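Local structure of putative 4-Hydroxy-2-oxoglutarate aldolase / 2-dehydro-3-deoxyphosphogluconate aldolase (Yersinia enterocolitica, 3LM7) at residues H94-F99 and I217-S222. The protein is a putative aldolase of the KDGP aldolase family, with a TIM-barrel type of fold. Residues are numbered along the deposited sequence; the frame is centred on the assembly and turned at random.
Sequences HVNQVF and IPHIYS
Asn96 and His219 reach past each other from facing backbones whose CA atoms lie 10.9 Å apart, bringing the amide OD1 of Asn96 to 3.4 Å from His219 CE1. The amide and imidazole planes stand 68° apart, and no direct hydrogen bond spans the two segments. OD1 accepts instead from Lys163 NZ and Asn117 ND2, while ND2 donates to Val70 O; asparagine suits the site because one short amide serves donors and acceptors together.

A water completes a bridge, 3.2 Å from Asn96 ND2, whose hydrogen it accepts, and 2.9 Å from Tyr221 OH. That hydroxyl also makes a nearly straight hydrogen bond, modelled at 2.5 Å, with His219 ND1. With NE2 bonded to Glu191 OE1, both ring nitrogens of His219 are gripped and the rotation of the imidazole is fixed.

His94 extends inward with CG anti to the backbone N (chi1 -173°), which carries its ring across toward residues 217-222. Its NE2 shares Glu191 OE1 with His219 and its ND1 pairs with Ser69 OG, so histidine's two nitrogens are both used in this buried place. The two imidazoles also approach each other directly, His94 CE1 lying 4.3 Å from His219 CE1 at the edge of the His219 ring, near its plane. Ile217 CD1 meets the ring carbon CD2 of His94 obliquely, at 4.0 Å, the two side chains approaching from opposite directions; a branched aliphatic residue fills this part of the interior without demanding a polar partner.

The polar cluster lies near the centre of the chain. Strand 94-95 runs parallel between strands 68-71 and 115-120, while the loop 217-222, following helix 201-211, packs its side chains on strand 17-20 through Asn18 and Leu20; helix 80-90 covers Val95 and Gln97.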
loop_
_atom_site.group_PDB
_atom_site.type_symbol
_atom_site.label_atom_id
_atom_site.label_comp_id
_atom_site.label_asym_id
_atom_site.label_seq_id
_atom_site.Cartn_x
_atom_site.Cartn_y
_atom_site.Cartn_z
ATOM N N HIS A 94 5.233 -14.011 -9.879
ATOM C CA HIS A 94 5.475 -14.381 -8.483
ATOM C C HIS A 94 6.466 -15.527 -8.385
ATOM O O HIS A 94 6.404 -16.483 -9.204
ATOM C CB HIS A 94 4.131 -14.854 -7.840
ATOM C CG HIS A 94 4.249 -15.104 -6.367
ATOM N ND1 HIS A 94 4.518 -16.349 -5.854
ATOM C CD2 HIS A 94 4.152 -14.261 -5.300
ATOM C CE1 HIS A 94 4.534 -16.279 -4.533
ATOM N NE2 HIS A 94 4.331 -15.020 -4.174
ATOM N N VAL A 95 7.341 -15.473 -7.354
ATOM C CA VAL A 95 8.332 -16.522 -7.177
ATOM C C VAL A 95 8.343 -16.897 -5.693
ATOM O O VAL A 95 8.385 -15.993 -4.849
ATOM C CB VAL A 95 9.763 -15.979 -7.530
ATOM C CG1 VAL A 95 10.918 -16.989 -7.159
ATOM C CG2 VAL A 95 9.838 -15.550 -9.065
ATOM N N ASN A 96 8.290 -18.193 -5.381
ATOM C CA ASN A 96 8.438 -18.642 -4.017
ATOM C C ASN A 96 9.929 -18.862 -3.779
ATOM O O ASN A 96 10.557 -19.646 -4.512
ATOM C CB ASN A 96 7.732 -19.984 -3.784
ATOM C CG ASN A 96 6.197 -19.832 -3.715
ATOM O OD1 ASN A 96 5.631 -19.439 -2.678
ATOM N ND2 ASN A 96 5.548 -20.076 -4.836
ATOM N N GLN A 97 10.482 -18.295 -2.706
ATOM C CA GLN A 97 11.872 -18.611 -2.358
ATOM C C GLN A 97 12.035 -18.912 -0.857
ATOM O O GLN A 97 11.218 -18.497 -0.047
ATOM C CB GLN A 97 12.876 -17.479 -2.723
ATOM C CG GLN A 97 13.535 -17.627 -4.140
ATOM C CD GLN A 97 14.377 -18.898 -4.229
ATOM O OE1 GLN A 97 14.573 -19.606 -3.230
ATOM N NE2 GLN A 97 14.770 -19.253 -5.440
ATOM N N VAL A 98 13.154 -19.589 -0.511
ATOM C CA VAL A 98 13.622 -19.655 0.883
ATOM C C VAL A 98 14.490 -18.419 1.162
ATOM O O VAL A 98 14.900 -17.722 0.242
ATOM C CB VAL A 98 14.363 -20.973 1.188
ATOM C CG1 VAL A 98 13.335 -22.130 1.014
ATOM C CG2 VAL A 98 15.626 -21.161 0.331
ATOM N N PHE A 99 14.750 -18.151 2.431
ATOM C CA PHE A 99 15.325 -16.863 2.827
ATOM C C PHE A 99 16.647 -16.664 2.064
ATOM O O PHE A 99 16.955 -15.527 1.620
ATOM C CB PHE A 99 15.529 -16.914 4.372
ATOM C CG PHE A 99 16.111 -15.654 4.960
ATOM C CD1 PHE A 99 15.267 -14.672 5.437
ATOM C CD2 PHE A 99 17.520 -15.471 5.034
ATOM C CE1 PHE A 99 15.790 -13.454 5.991
ATOM C CE2 PHE A 99 18.056 -14.273 5.555
ATOM C CZ PHE A 99 17.174 -13.278 6.069
ATOM N N ILE A 217 -1.017 -12.147 0.147
ATOM C CA ILE A 217 -1.096 -13.221 -0.870
ATOM C C ILE A 217 -1.239 -14.524 -0.067
ATOM O O ILE A 217 -0.260 -15.158 0.300
ATOM C CB ILE A 217 0.142 -13.271 -1.843
ATOM C CG1 ILE A 217 0.254 -11.945 -2.619
ATOM C CG2 ILE A 217 0.006 -14.510 -2.857
ATOM C CD1 ILE A 217 1.612 -11.807 -3.480
ATOM N N PRO A 218 -2.486 -14.902 0.270
ATOM C CA PRO A 218 -2.630 -16.126 1.077
ATOM C C PRO A 218 -2.465 -17.339 0.184
ATOM O O PRO A 218 -2.883 -17.280 -0.983
ATOM C CB PRO A 218 -4.076 -16.050 1.588
ATOM C CG PRO A 218 -4.801 -15.246 0.593
ATOM C CD PRO A 218 -3.766 -14.175 0.106
ATOM N N HIS A 219 -1.898 -18.425 0.714
ATOM C CA HIS A 219 -1.720 -19.628 -0.072
ATOM C C HIS A 219 -2.703 -20.663 0.415
ATOM O O HIS A 219 -2.804 -20.846 1.611
ATOM C CB HIS A 219 -0.289 -20.169 0.122
ATOM C CG HIS A 219 0.746 -19.285 -0.485
ATOM N ND1 HIS A 219 1.655 -19.751 -1.406
ATOM C CD2 HIS A 219 1.002 -17.960 -0.328
ATOM C CE1 HIS A 219 2.455 -18.755 -1.771
ATOM N NE2 HIS A 219 2.099 -17.665 -1.117
ATOM N N ILE A 220 -3.410 -21.321 -0.514
ATOM C CA ILE A 220 -4.412 -22.330 -0.140
ATOM C C ILE A 220 -4.221 -23.574 -0.996
ATOM O O ILE A 220 -4.378 -23.530 -2.187
ATOM C CB ILE A 220 -5.880 -21.816 -0.289
ATOM C CG1 ILE A 220 -6.032 -20.349 0.193
ATOM C CG2 ILE A 220 -6.818 -22.769 0.479
ATOM C CD1 ILE A 220 -5.646 -19.279 -0.884
ATOM N N TYR A 221 -3.808 -24.654 -0.367
ATOM C CA TYR A 221 -3.264 -25.804 -1.065
ATOM C C TYR A 221 -4.177 -27.015 -0.775
ATOM O O TYR A 221 -5.315 -27.009 -1.200
ATOM C CB TYR A 221 -1.827 -26.067 -0.620
ATOM C CG TYR A 221 -0.822 -24.984 -1.020
ATOM C CD1 TYR A 221 -1.024 -24.155 -2.134
ATOM C CD2 TYR A 221 0.344 -24.836 -0.319
ATOM C CE1 TYR A 221 -0.078 -23.130 -2.497
ATOM C CE2 TYR A 221 1.324 -23.872 -0.706
ATOM C CZ TYR A 221 1.092 -23.041 -1.786
ATOM O OH TYR A 221 2.076 -22.135 -2.144
ATOM N N SER A 222 -3.714 -28.008 -0.012
ATOM C CA SER A 222 -4.401 -29.310 -0.071
ATOM C C SER A 222 -5.876 -29.262 0.384
ATOM O O SER A 222 -6.646 -30.117 -0.019
ATOM C CB SER A 222 -3.626 -30.374 0.737
ATOM O OG SER A 222 -3.655 -30.014 2.101
HETATM O O HOH W 1 2.587 -21.156 -4.779
#